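PDB 3GVE: YfkN protein from Bacillus subtilis subsp. subtilis, which belongs to the calcineurin-like phosphoesterase family and holds a magnesium and a manganese ion side by side at a shared metal site. Local coordinates for residues A22-Y27 with F38-T43; N97-D102 with N321-N326; P173-W178 with V187-I192; I245-Q250 with V277-S282; H251-S256 with G308-I313. One frame throughout, in Å; residues are numbered along the deposited sequence. Where two conformers were deposited one is given.

Contacts 1, 2 and 4 are buried, whereas contacts 3 and 5 are only partly so. Contacts 1 and 2 adjoin: helix 40-53, which starts in contact 1, receives N321 of contact 2 through a backbone bond from N321 N to A41 O. Strand 253-254 of contact 5 neighbours strand 275-280 of contact 4 in one sheet, and each contact supplies a histidine to the metal site, H249 to magnesium and H251 to manganese. Contact 3 lies apart, its centre about 31 Å from that of contact 2, yet W178 packs on H249. Chemistry differs accordingly: backbone bonds and a salt bridge in contact 1, parallel strand pairing in contact 4, and apolar side-chain packing across contacts 2, 3 and 5.

Contact 1: residues A22-Y27 with F38-T43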
# COMPACT_ATOMS: atom_id res chain seq x y z
N ALA A 22 -10.25 -1.19 5.25
CA ALA A 22 -10.40 -0.66 6.63
C ALA A 22 -10.21 0.84 6.74
O ALA A 22 -10.14 1.38 7.83
CB ALA A 22 -9.48 -1.40 7.62
N ASN A 23 -10.16 1.52 5.61
CA ASN A 23 -10.10 2.98 5.59
C ASN A 23 -11.49 3.60 5.78
O ASN A 23 -12.15 3.98 4.83
CB ASN A 23 -9.43 3.48 4.29
CG ASN A 23 -8.00 2.99 4.15
OD1 ASN A 23 -7.67 2.21 3.26
ND2 ASN A 23 -7.16 3.43 5.02
N MSE A 24 -11.89 3.68 7.04
CA MSE A 24 -13.18 4.26 7.45
C MSE A 24 -13.11 5.78 7.37
O MSE A 24 -13.89 6.41 6.70
CB MSE A 24 -13.53 3.82 8.87
CG MSE A 24 -13.76 2.30 8.98
SE MSE A 24 -15.31 1.66 8.00
CE MSE A 24 -14.36 0.91 6.42
N MSE A 25 -12.16 6.34 8.10
CA MSE A 25 -11.90 7.77 8.06
C MSE A 25 -11.02 8.15 6.88
O MSE A 25 -10.31 7.33 6.33
CB MSE A 25 -11.24 8.21 9.36
CG MSE A 25 -12.13 8.05 10.58
SE MSE A 25 -13.70 9.22 10.57
CE MSE A 25 -12.83 10.80 11.33
N ASP A 26 -11.05 9.43 6.52
CA ASP A 26 -10.12 9.95 5.52
C ASP A 26 -8.81 10.30 6.26
O ASP A 26 -8.49 11.46 6.49
CB ASP A 26 -10.72 11.13 4.74
CG ASP A 26 -11.25 12.26 5.62
OD1 ASP A 26 -11.53 12.04 6.80
OD2 ASP A 26 -11.42 13.36 5.08
N TYR A 27 -8.09 9.25 6.64
CA TYR A 27 -6.98 9.35 7.59
C TYR A 27 -5.87 8.35 7.30
O TYR A 27 -6.13 7.17 7.08
CB TYR A 27 -7.51 9.14 9.02
CG TYR A 27 -6.62 9.74 10.08
CD1 TYR A 27 -6.74 11.07 10.45
CD2 TYR A 27 -5.64 8.98 10.70
CE1 TYR A 27 -5.91 11.62 11.40
CE2 TYR A 27 -4.82 9.53 11.67
CZ TYR A 27 -4.97 10.85 12.00
OH TYR A 27 -4.15 11.43 12.95
N PHE A 38 -8.90 9.68 0.23
CA PHE A 38 -9.58 8.39 0.33
C PHE A 38 -10.43 8.29 1.59
O PHE A 38 -10.46 9.21 2.39
CB PHE A 38 -8.56 7.24 0.28
CG PHE A 38 -7.55 7.22 1.43
CD1 PHE A 38 -7.90 6.71 2.65
CD2 PHE A 38 -6.26 7.66 1.25
CE1 PHE A 38 -7.00 6.66 3.69
CE2 PHE A 38 -5.36 7.61 2.29
CZ PHE A 38 -5.74 7.12 3.52
N GLY A 39 -11.11 7.16 1.76
CA GLY A 39 -11.84 6.86 2.98
C GLY A 39 -13.34 6.79 2.80
O GLY A 39 -13.91 7.61 2.12
N LEU A 40 -13.96 5.79 3.42
CA LEU A 40 -15.40 5.58 3.33
C LEU A 40 -16.20 6.79 3.83
O LEU A 40 -17.26 7.04 3.34
CB LEU A 40 -15.79 4.30 4.07
CG LEU A 40 -17.24 3.82 3.92
CD1 LEU A 40 -17.67 3.72 2.46
CD2 LEU A 40 -17.41 2.49 4.65
N ALA A 41 -15.65 7.54 4.77
CA ALA A 41 -16.30 8.76 5.22
C ALA A 41 -16.55 9.74 4.06
O ALA A 41 -17.52 10.46 4.08
CB ALA A 41 -15.50 9.42 6.33
N ARG A 42 -15.68 9.74 3.06
CA ARG A 42 -15.88 10.54 1.85
C ARG A 42 -16.74 9.82 0.82
O ARG A 42 -17.63 10.40 0.26
CB ARG A 42 -14.54 10.99 1.26
CG ARG A 42 -13.92 12.11 2.10
CD ARG A 42 -12.53 12.51 1.65
NE ARG A 42 -12.09 13.69 2.42
CZ ARG A 42 -12.26 14.94 2.02
NH1 ARG A 42 -12.81 15.24 0.85
NH2 ARG A 42 -11.83 15.92 2.80
N THR A 43 -16.50 8.54 0.60
CA THR A 43 -17.29 7.79 -0.39
C THR A 43 -18.78 7.82 -0.05
O THR A 43 -19.61 7.85 -0.94
CB THR A 43 -16.83 6.32 -0.49
OG1 THR A 43 -15.44 6.22 -0.18
CG2 THR A 43 -17.09 5.75 -1.90
O HOH W 1 -9.67 15.65 4.85
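The F38 ring presents its edge to Y27 O, with CE1 3.5 Å from Y27 O, and also meets W283 edge-to-face. N23 comes at the same ring obliquely, its CB 3.9 Å from F38 CD1 and its amide plane turned 62° from the ring. F38 reaches this place because CG stands between its own backbone N and carbonyl carbon (chi1 63°), which brings the ring against N23 and Y27 O. The second flat group is the R42 guanidinium, met at its edge by D26: R42 NE donates to D26 OD2 in a 2.8 Å salt bridge that lies close to the guanidinium plane but uses the anti side of the carboxylate. A water joins D26 OD2 to R42 NH2, and R320 holds the other carboxylate oxygen, OD1. Two backbone bonds bind the loop to the start of the helix: L40 N to N23 O at 2.9 Å, and A41 N to M24 O at 2.8 Å. G39, at the N-cap, has no side chain where its CA faces M25 O and D26. The buried F38 O has no hydrogen-bond partner in the model, but D26 CA turns a C-H toward it at 3.2 Å. M24 CE packs on L40 CD2. Helix 91-98 covers M24 and L40, helix 322-340 covers M25 and Y27, and the contact joins the loop after strand 9-17 to the first turn of helix 40-53.

Contact 2: residues N97-D102 with N321-N326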
# COMPACT_ATOMS: atom_id res chain seq x y z
N ASN A 97 -23.44 -1.31 8.52
CA ASN A 97 -24.79 -1.47 9.04
C ASN A 97 -25.45 -0.08 9.05
O ASN A 97 -26.58 0.11 8.64
CB ASN A 97 -24.80 -2.07 10.44
CG ASN A 97 -24.56 -3.60 10.43
OD1 ASN A 97 -24.62 -4.25 9.39
ND2 ASN A 97 -24.33 -4.13 11.60
N ALA A 98 -24.69 0.90 9.52
CA ALA A 98 -25.19 2.27 9.63
C ALA A 98 -25.49 2.88 8.26
O ALA A 98 -26.40 3.66 8.12
CB ALA A 98 -24.22 3.14 10.42
N LEU A 99 -24.70 2.51 7.26
CA LEU A 99 -24.90 2.96 5.88
C LEU A 99 -25.94 2.11 5.13
O LEU A 99 -26.24 2.35 3.97
CB LEU A 99 -23.58 2.93 5.11
CG LEU A 99 -22.52 3.95 5.52
CD1 LEU A 99 -21.22 3.75 4.76
CD2 LEU A 99 -23.05 5.37 5.29
N LYS A 100 -26.46 1.10 5.82
CA LYS A 100 -27.52 0.25 5.28
C LYS A 100 -27.09 -0.45 3.98
O LYS A 100 -27.79 -0.44 2.98
CB LYS A 100 -28.83 1.04 5.13
CG LYS A 100 -29.36 1.52 6.48
CD LYS A 100 -30.65 2.31 6.33
CE LYS A 100 -31.11 2.84 7.68
NZ LYS A 100 -32.59 3.07 7.69
N TYR A 101 -25.92 -1.08 4.01
CA TYR A 101 -25.52 -1.96 2.90
C TYR A 101 -26.53 -3.09 2.75
O TYR A 101 -27.09 -3.56 3.72
CB TYR A 101 -24.14 -2.54 3.14
CG TYR A 101 -23.03 -1.66 2.60
CD1 TYR A 101 -22.63 -0.51 3.28
CD2 TYR A 101 -22.38 -1.99 1.42
CE1 TYR A 101 -21.62 0.29 2.79
CE2 TYR A 101 -21.35 -1.18 0.92
CZ TYR A 101 -21.00 -0.04 1.60
OH TYR A 101 -19.99 0.78 1.15
N ASP A 102 -26.75 -3.50 1.51
CA ASP A 102 -27.67 -4.60 1.20
C ASP A 102 -26.97 -5.96 1.08
O ASP A 102 -27.60 -6.98 1.26
CB ASP A 102 -28.44 -4.29 -0.09
CG ASP A 102 -29.32 -3.05 0.05
OD1 ASP A 102 -30.30 -3.11 0.79
OD2 ASP A 102 -28.99 -2.04 -0.57
N ASN A 321 -18.76 12.33 5.83
CA ASN A 321 -20.14 11.90 6.09
C ASN A 321 -20.31 11.69 7.59
O ASN A 321 -19.54 10.96 8.24
CB ASN A 321 -20.38 10.55 5.41
CG ASN A 321 -21.77 10.01 5.65
OD1 ASN A 321 -22.01 9.26 6.59
ND2 ASN A 321 -22.69 10.41 4.79
N GLU A 322 -21.33 12.31 8.17
CA GLU A 322 -21.54 12.22 9.61
C GLU A 322 -21.89 10.81 10.12
O GLU A 322 -21.56 10.49 11.23
CB GLU A 322 -22.61 13.22 10.09
CG GLU A 322 -22.24 14.66 9.85
CD GLU A 322 -23.31 15.64 10.31
OE1 GLU A 322 -24.36 15.21 10.82
OE2 GLU A 322 -23.08 16.86 10.14
N THR A 323 -22.57 10.00 9.31
CA THR A 323 -22.99 8.71 9.80
C THR A 323 -21.73 7.85 10.00
O THR A 323 -21.61 7.09 10.95
CB THR A 323 -23.98 8.03 8.85
OG1 THR A 323 -25.18 8.81 8.78
CG2 THR A 323 -24.36 6.56 9.25
N VAL A 324 -20.79 7.96 9.05
CA VAL A 324 -19.54 7.23 9.17
C VAL A 324 -18.74 7.71 10.37
O VAL A 324 -18.34 6.92 11.18
CB VAL A 324 -18.68 7.33 7.89
CG1 VAL A 324 -17.34 6.64 8.11
CG2 VAL A 324 -19.44 6.66 6.72
N THR A 325 -18.54 9.02 10.46
CA THR A 325 -17.74 9.58 11.54
C THR A 325 -18.31 9.23 12.90
O THR A 325 -17.59 8.79 13.77
CB THR A 325 -17.58 11.11 11.40
OG1 THR A 325 -16.98 11.40 10.14
CG2 THR A 325 -16.69 11.66 12.49
N ASN A 326 -19.62 9.43 13.07
CA ASN A 326 -20.24 9.17 14.36
C ASN A 326 -20.13 7.69 14.76
O ASN A 326 -19.90 7.36 15.90
CB ASN A 326 -21.72 9.59 14.35
CG ASN A 326 -21.91 11.10 14.40
OD1 ASN A 326 -20.98 11.84 14.64
ND2 ASN A 326 -23.13 11.54 14.16
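A98 CB touches T323 CG2 at 3.6 Å, methyl against methyl, in a meeting of the two segments that is apolar. T323 owes this to a first torsion of -64°, which sets CG2 anti to the backbone N and leaves OG1 beside it. L99 CD1 lies 3.9 Å from V324 CG2, the two side chains running at a slant to one another, while the other branch of the leucine, L99 CD2, passes 4.2 Å from N321 OD1. Hydrogen bonds are found within the segments, and none spans them. N321 OD1 caps the start of helix 322-340: V324 N reaches a lone pair of it in the carbonyl plane at 3.0 Å, and T323 N adds a weak bond at 2.9 Å. The backbone oxygen of N321 receives both T325 N and T325 OG1, the hydroxyl approaching from above the carbonyl plane, while N321 ND2 is hydrogen-bonded to Q45 OE1. The capping amide is therefore held by its oxygen and its nitrogen. Among wider partners, V324 also packs on A41 and A44 of helix 40-53 and on V95 of helix 91-98, and R51 takes the L99 carbonyl. In motif terms, the last residues before the Schellman ending of helix 91-98, where K100 has a positive phi of 59°, pack on the first turn of helix 322-340, which N321 caps.

Contact 3: residues P173-W178 with V187-I192; sequences PQIMTW and VQVQDI
Q174 O is gripped by two backbone N-H groups, T177 N at 2.9 Å and W178 N at 3.0 Å, closing the turn that carries I175 and M176, with P173 just ahead of it; these three residues meet V187 and V189. Across the contact there is no hydrogen bond; apolar side chains do the joining. V189 sits in the middle and divides its branches. V189 CG1 lies 3.6 Å from P173 CA, and V189 CG2 reaches I175 CD1 at 3.7 Å, the latter two side chains standing roughly at right angles. A first torsion of 63° folds I175 CG1 back over its own main chain and swings CG1 and CD1 onto that methyl. The selenomethionine M176 bends at chi2 and chi3, and this curl lays M176 SE 3.9 Å from V187 CG2 and M176 CE 3.4 Å from V187 O. At the other end P173 CD meets I192 CD1 more loosely, at 4.3 Å. Strand 188-189 pairs antiparallel with strand 134-135, whose V134 touches both I175 and V187. L183 of helix 180-183 adds to the cover of I175 and M176, and the ring of W178, at the end of helix 175-178, meets that of H249.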
# COMPACT_ATOMS: atom_id res chain seq x y z
N PRO A 173 -9.07 -18.13 -6.05
CA PRO A 173 -8.59 -19.39 -5.47
C PRO A 173 -7.19 -19.30 -4.88
O PRO A 173 -6.83 -20.16 -4.10
CB PRO A 173 -8.63 -20.38 -6.65
CG PRO A 173 -9.42 -19.75 -7.69
CD PRO A 173 -9.41 -18.27 -7.48
N GLN A 174 -6.46 -18.25 -5.23
CA GLN A 174 -5.12 -18.02 -4.75
C GLN A 174 -5.06 -17.74 -3.24
O GLN A 174 -3.98 -17.65 -2.69
CB GLN A 174 -4.49 -16.86 -5.53
CG GLN A 174 -4.08 -17.18 -6.96
CD GLN A 174 -5.25 -17.26 -7.92
OE1 GLN A 174 -6.35 -16.86 -7.62
NE2 GLN A 174 -5.00 -17.79 -9.11
N ILE A 175 -6.21 -17.63 -2.57
CA ILE A 175 -6.19 -17.49 -1.10
C ILE A 175 -5.52 -18.73 -0.46
O ILE A 175 -4.99 -18.65 0.60
CB ILE A 175 -7.60 -17.25 -0.48
CG1 ILE A 175 -8.53 -18.44 -0.73
CG2 ILE A 175 -8.22 -15.95 -1.00
CD1 ILE A 175 -9.87 -18.33 0.07
N MSE A 176 -5.53 -19.85 -1.17
CA MSE A 176 -4.90 -21.07 -0.67
C MSE A 176 -3.38 -20.91 -0.58
O MSE A 176 -2.73 -21.58 0.20
CB MSE A 176 -5.25 -22.26 -1.56
CG MSE A 176 -6.73 -22.62 -1.58
SE MSE A 176 -7.59 -22.83 0.17
CE MSE A 176 -6.38 -24.09 1.02
N THR A 177 -2.83 -20.01 -1.38
CA THR A 177 -1.42 -19.64 -1.31
C THR A 177 -1.21 -18.48 -0.34
O THR A 177 -0.41 -18.55 0.56
CB THR A 177 -0.91 -19.23 -2.71
OG1 THR A 177 -1.01 -20.36 -3.58
CG2 THR A 177 0.55 -18.79 -2.67
N TRP A 178 -1.95 -17.40 -0.54
CA TRP A 178 -1.79 -16.19 0.28
C TRP A 178 -2.03 -16.43 1.76
O TRP A 178 -1.41 -15.80 2.59
CB TRP A 178 -2.72 -15.08 -0.23
CG TRP A 178 -2.47 -14.66 -1.65
CD1 TRP A 178 -1.27 -14.58 -2.28
CD2 TRP A 178 -3.45 -14.25 -2.59
NE1 TRP A 178 -1.44 -14.13 -3.57
CE2 TRP A 178 -2.78 -13.93 -3.79
CE3 TRP A 178 -4.84 -14.13 -2.55
CZ2 TRP A 178 -3.44 -13.48 -4.92
CZ3 TRP A 178 -5.50 -13.69 -3.68
CH2 TRP A 178 -4.81 -13.38 -4.85
N VAL A 187 -10.24 -25.51 4.13
CA VAL A 187 -11.17 -25.20 3.04
C VAL A 187 -10.47 -25.52 1.76
O VAL A 187 -9.26 -25.75 1.76
CB VAL A 187 -11.56 -23.70 3.08
CG1 VAL A 187 -12.32 -23.35 4.31
CG2 VAL A 187 -10.31 -22.75 2.91
N GLN A 188 -11.25 -25.50 0.71
CA GLN A 188 -10.74 -25.53 -0.68
C GLN A 188 -11.50 -24.48 -1.49
O GLN A 188 -12.55 -23.96 -1.02
CB GLN A 188 -10.99 -26.87 -1.35
CG GLN A 188 -12.43 -27.10 -1.65
CD GLN A 188 -12.78 -28.52 -2.05
OE1 GLN A 188 -13.27 -29.29 -1.24
NE2 GLN A 188 -12.60 -28.85 -3.34
N VAL A 189 -11.00 -24.10 -2.65
CA VAL A 189 -11.66 -23.06 -3.41
C VAL A 189 -11.89 -23.45 -4.86
O VAL A 189 -10.96 -23.73 -5.60
CB VAL A 189 -10.89 -21.72 -3.37
CG1 VAL A 189 -11.67 -20.62 -4.08
CG2 VAL A 189 -10.56 -21.31 -1.95
N GLN A 190 -13.16 -23.45 -5.24
CA GLN A 190 -13.59 -23.79 -6.57
C GLN A 190 -13.31 -22.63 -7.53
O GLN A 190 -13.39 -21.46 -7.16
CB GLN A 190 -15.08 -24.11 -6.52
CG GLN A 190 -15.72 -24.52 -7.83
CD GLN A 190 -17.21 -24.76 -7.70
OE1 GLN A 190 -17.86 -24.21 -6.82
NE2 GLN A 190 -17.76 -25.57 -8.59
N ASP A 191 -12.96 -22.99 -8.76
CA ASP A 191 -12.79 -22.03 -9.84
C ASP A 191 -13.98 -21.08 -9.87
O ASP A 191 -15.12 -21.49 -9.73
CB ASP A 191 -12.68 -22.76 -11.18
CG ASP A 191 -12.78 -21.82 -12.37
OD1 ASP A 191 -11.82 -21.07 -12.57
OD2 ASP A 191 -13.80 -21.82 -13.07
N ILE A 192 -13.69 -19.80 -10.10
CA ILE A 192 -14.72 -18.77 -10.13
C ILE A 192 -15.86 -19.05 -11.13
O ILE A 192 -17.01 -19.09 -10.74
CB ILE A 192 -14.10 -17.38 -10.31
CG1 ILE A 192 -13.32 -17.01 -9.05
CG2 ILE A 192 -15.19 -16.33 -10.59
CD1 ILE A 192 -12.44 -15.79 -9.21

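Contact 4: residues I245-Q250 with V277-S282. With MG (magnesium ion), chain D.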
# COMPACT_ATOMS: atom_id res chain seq x y z
N ILE A 245 -22.07 -7.01 -12.70
CA ILE A 245 -20.84 -7.47 -12.06
C ILE A 245 -20.11 -6.32 -11.38
O ILE A 245 -19.79 -5.32 -12.00
CB ILE A 245 -19.88 -8.15 -13.07
CG1 ILE A 245 -20.56 -9.36 -13.72
CG2 ILE A 245 -18.59 -8.57 -12.36
CD1 ILE A 245 -19.80 -9.90 -14.97
N ILE A 246 -19.86 -6.49 -10.09
CA ILE A 246 -18.95 -5.62 -9.36
C ILE A 246 -17.58 -6.32 -9.35
O ILE A 246 -17.49 -7.48 -8.97
CB ILE A 246 -19.42 -5.37 -7.92
CG1 ILE A 246 -20.92 -5.01 -7.85
CG2 ILE A 246 -18.56 -4.30 -7.25
CD1 ILE A 246 -21.35 -3.91 -8.78
N SER A 247 -16.55 -5.60 -9.77
CA SER A 247 -15.21 -6.14 -9.86
C SER A 247 -14.34 -5.34 -8.90
O SER A 247 -14.63 -4.24 -8.53
CB SER A 247 -14.72 -6.03 -11.31
OG SER A 247 -13.39 -6.47 -11.48
N GLY A 248 -13.25 -5.96 -8.52
CA GLY A 248 -12.26 -5.37 -7.63
C GLY A 248 -10.91 -6.07 -7.77
O GLY A 248 -10.53 -6.47 -8.86
N HIS A 249 -10.24 -6.20 -6.63
CA HIS A 249 -9.00 -6.93 -6.44
C HIS A 249 -7.79 -6.21 -7.04
O HIS A 249 -6.79 -6.07 -6.38
CB HIS A 249 -9.13 -8.37 -6.93
CG HIS A 249 -7.93 -9.22 -6.65
ND1 HIS A 249 -7.46 -9.45 -5.38
CD2 HIS A 249 -7.10 -9.88 -7.49
CE1 HIS A 249 -6.40 -10.23 -5.45
NE2 HIS A 249 -6.15 -10.50 -6.72
N GLN A 250 -7.87 -5.78 -8.30
CA GLN A 250 -6.75 -5.16 -9.00
C GLN A 250 -6.46 -3.72 -8.58
O GLN A 250 -5.39 -3.20 -8.85
CB GLN A 250 -6.95 -5.22 -10.51
CG GLN A 250 -6.61 -6.56 -11.13
CD GLN A 250 -7.10 -6.69 -12.56
OE1 GLN A 250 -8.04 -6.05 -12.97
NE2 GLN A 250 -6.45 -7.55 -13.32
N VAL A 277 -20.32 -3.68 -15.79
CA VAL A 277 -19.25 -4.02 -14.87
C VAL A 277 -18.66 -2.72 -14.34
O VAL A 277 -18.44 -1.80 -15.10
CB VAL A 277 -18.12 -4.77 -15.60
CG1 VAL A 277 -16.96 -5.08 -14.64
CG2 VAL A 277 -18.66 -6.05 -16.24
N VAL A 278 -18.39 -2.68 -13.05
CA VAL A 278 -17.69 -1.53 -12.48
C VAL A 278 -16.57 -2.01 -11.57
O VAL A 278 -16.69 -3.01 -10.89
CB VAL A 278 -18.65 -0.56 -11.73
CG1 VAL A 278 -19.68 0.02 -12.72
CG2 VAL A 278 -19.34 -1.25 -10.55
N MSE A 279 -15.48 -1.24 -11.56
CA MSE A 279 -14.36 -1.47 -10.65
C MSE A 279 -13.94 -0.11 -10.11
O MSE A 279 -13.23 0.65 -10.76
CB MSE A 279 -13.18 -2.15 -11.35
CG MSE A 279 -11.98 -2.36 -10.41
SE MSE A 279 -10.37 -2.93 -11.34
CE MSE A 279 -10.93 -4.69 -11.86
N PRO A 280 -14.41 0.20 -8.91
CA PRO A 280 -14.20 1.53 -8.35
C PRO A 280 -12.94 1.67 -7.50
O PRO A 280 -12.98 2.01 -6.35
CB PRO A 280 -15.46 1.76 -7.52
CG PRO A 280 -15.83 0.40 -7.06
CD PRO A 280 -15.52 -0.51 -8.22
N SER A 281 -11.80 1.45 -8.13
CA SER A 281 -10.49 1.77 -7.56
C SER A 281 -10.27 1.01 -6.24
O SER A 281 -10.54 -0.18 -6.15
CB SER A 281 -10.37 3.30 -7.38
OG SER A 281 -9.04 3.67 -7.05
N SER A 282 -9.73 1.69 -5.24
CA SER A 282 -9.50 1.10 -3.93
C SER A 282 -9.62 2.20 -2.88
O SER A 282 -9.63 3.37 -3.20
CB SER A 282 -8.13 0.42 -3.87
OG SER A 282 -7.10 1.36 -4.02
MG MG D . -8.03 -8.58 -3.19
O HOH W 2 -6.68 -6.64 -3.81
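Strands 244-247 and 275-280 run parallel in one of the two main sheets of the calcineurin-like phosphoesterase fold, where I245 pairs with V277 and I246 with V278. This is the tight part. V278 N bonds to I245 O at 3.2 Å, and S247 N to V278 O at 2.8 Å, the latter with an N-H...O angle of 165°. On one face I246 CD1 lies beside V278 CG2 at 3.8 Å, both side chains pointing the same way toward I290 of strand 286-297. On the other, I245 CB packs on V277 CG2 at 4.0 Å, with A236 and V232 of helix 232-238 beyond. Backbone pairing stops after S247, yet the selenomethionine M279 still packs closely on S247 and G248, its CE 3.5 Å from G248 O. The looser side is Q250, partly exposed, on which K341 of the second subunit packs. Q250 crosses M279 at about a right angle, Q250 OE1 lying 3.4 Å from M279 CE and accepting from I219 N. H249, whose CB points away from 277-282, has CG anti to its backbone N (chi1 -175°). D64, N108, H216 and a water complete its magnesium site; H249 NE2 is hydrogen-bonded to E229, and H249 ND1 binds magnesium at 2.4 Å.

Contact 5: residues H251-S256 with G308-I313. With MN (manganese (II) ion), chain C.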
# COMPACT_ATOMS: atom_id res chain seq x y z
N HIS A 251 -7.41 -3.08 -7.92
CA HIS A 251 -7.25 -1.68 -7.52
C HIS A 251 -7.16 -0.74 -8.75
O HIS A 251 -6.61 0.35 -8.67
CB HIS A 251 -6.04 -1.48 -6.56
CG HIS A 251 -6.17 -2.16 -5.23
ND1 HIS A 251 -5.42 -1.79 -4.14
CD2 HIS A 251 -6.94 -3.20 -4.80
CE1 HIS A 251 -5.73 -2.54 -3.10
NE2 HIS A 251 -6.64 -3.42 -3.48
N GLY A 252 -7.73 -1.18 -9.88
CA GLY A 252 -7.80 -0.40 -11.10
C GLY A 252 -9.13 0.31 -11.31
O GLY A 252 -9.92 0.37 -10.38
N LEU A 253 -9.35 0.83 -12.52
CA LEU A 253 -10.58 1.53 -12.85
C LEU A 253 -11.28 0.80 -13.97
O LEU A 253 -10.64 0.45 -14.98
CB LEU A 253 -10.28 2.98 -13.30
CG LEU A 253 -9.51 3.86 -12.30
CD1 LEU A 253 -9.40 5.31 -12.88
CD2 LEU A 253 -10.14 3.88 -10.98
N PHE A 254 -12.58 0.65 -13.85
CA PHE A 254 -13.38 0.21 -14.98
C PHE A 254 -14.77 0.79 -14.82
O PHE A 254 -15.33 0.71 -13.75
CB PHE A 254 -13.44 -1.32 -15.12
CG PHE A 254 -14.12 -1.73 -16.41
CD1 PHE A 254 -13.39 -1.88 -17.57
CD2 PHE A 254 -15.49 -1.82 -16.47
CE1 PHE A 254 -14.01 -2.17 -18.77
CE2 PHE A 254 -16.13 -2.12 -17.67
CZ PHE A 254 -15.39 -2.29 -18.83
N PRO A 255 -15.33 1.38 -15.87
CA PRO A 255 -14.74 1.50 -17.21
C PRO A 255 -13.56 2.43 -17.27
O PRO A 255 -13.39 3.26 -16.42
CB PRO A 255 -15.90 2.06 -18.05
CG PRO A 255 -16.81 2.68 -17.11
CD PRO A 255 -16.71 1.89 -15.83
N SER A 256 -12.74 2.24 -18.28
CA SER A 256 -11.67 3.17 -18.63
C SER A 256 -11.28 2.95 -20.09
O SER A 256 -11.50 1.90 -20.67
CB SER A 256 -10.46 3.02 -17.72
OG SER A 256 -9.80 1.83 -17.98
N GLY A 308 -22.54 0.91 -16.77
CA GLY A 308 -21.60 0.92 -15.65
C GLY A 308 -20.77 2.17 -15.67
O GLY A 308 -20.21 2.52 -16.74
N SER A 309 -20.64 2.84 -14.55
CA SER A 309 -19.81 4.03 -14.45
C SER A 309 -19.18 4.12 -13.10
O SER A 309 -19.59 3.38 -12.16
CB SER A 309 -20.69 5.28 -14.68
OG SER A 309 -21.72 5.43 -13.78
N ILE A 310 -18.13 4.90 -12.96
CA ILE A 310 -17.54 5.11 -11.66
C ILE A 310 -17.43 6.60 -11.46
O ILE A 310 -17.30 7.34 -12.40
CB ILE A 310 -16.17 4.42 -11.52
CG1 ILE A 310 -15.24 4.83 -12.67
CG2 ILE A 310 -16.32 2.89 -11.47
CD1 ILE A 310 -13.82 4.29 -12.54
N GLU A 311 -17.49 7.04 -10.21
CA GLU A 311 -17.42 8.46 -9.88
C GLU A 311 -16.38 8.65 -8.81
O GLU A 311 -16.40 7.96 -7.82
CB GLU A 311 -18.79 8.96 -9.40
CG GLU A 311 -18.78 10.43 -9.00
CD GLU A 311 -20.16 11.00 -8.72
OE1 GLU A 311 -21.08 10.27 -8.31
OE2 GLU A 311 -20.31 12.20 -8.90
N SER A 312 -15.48 9.60 -9.01
CA SER A 312 -14.44 9.90 -8.04
C SER A 312 -14.96 10.74 -6.87
O SER A 312 -15.83 11.55 -7.02
CB SER A 312 -13.31 10.69 -8.71
OG SER A 312 -13.80 11.92 -9.23
N ILE A 313 -14.37 10.54 -5.69
CA ILE A 313 -14.63 11.44 -4.57
C ILE A 313 -13.94 12.77 -4.83
O ILE A 313 -14.41 13.81 -4.40
CB ILE A 313 -14.23 10.87 -3.19
CG1 ILE A 313 -12.75 10.50 -3.13
CG2 ILE A 313 -15.11 9.68 -2.85
CD1 ILE A 313 -12.24 10.18 -1.72
MN MN C . -7.27 -5.20 -2.26
O HOH W 2 -6.68 -6.64 -3.81
O HOH W 3 -5.21 -5.83 -1.63
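A manganese-binding loop leads here into the short strand 253-254, where L253, F254 and P255 lie across strand 300-312. H251 NE2 binds manganese at 2.2 Å, beside D19, H21, D64 and two waters, one of which also reaches magnesium. The chain then runs on to the contact itself, where I310 does most of the touching. With chi1 at 52°, its CG1 lies opposite the CA hydrogen, and the extended branch carries I310 CD1 to L253 CB at 3.9 Å, the two side chains crossing near a right angle. The shorter branch, I310 CG2, comes 3.3 Å from F254 O, a carbonyl already engaged by M279 N of strand 275-280. P255, preceded by a cis peptide bond, sets CG 3.4 Å from G308 O, and P255 CD sits 4.0 Å from S309 CA. Y286 of strand 286-297 covers L253 and I310, and K33 of the second subunit packs on L253. With no hydrogen bond between them, the two strands are not paired: each finds backbone partners elsewhere, strand 253-254 in M279 and strand 300-312 in K269, V289 and L287, so methyl groups and a proline ring join the two sheets here.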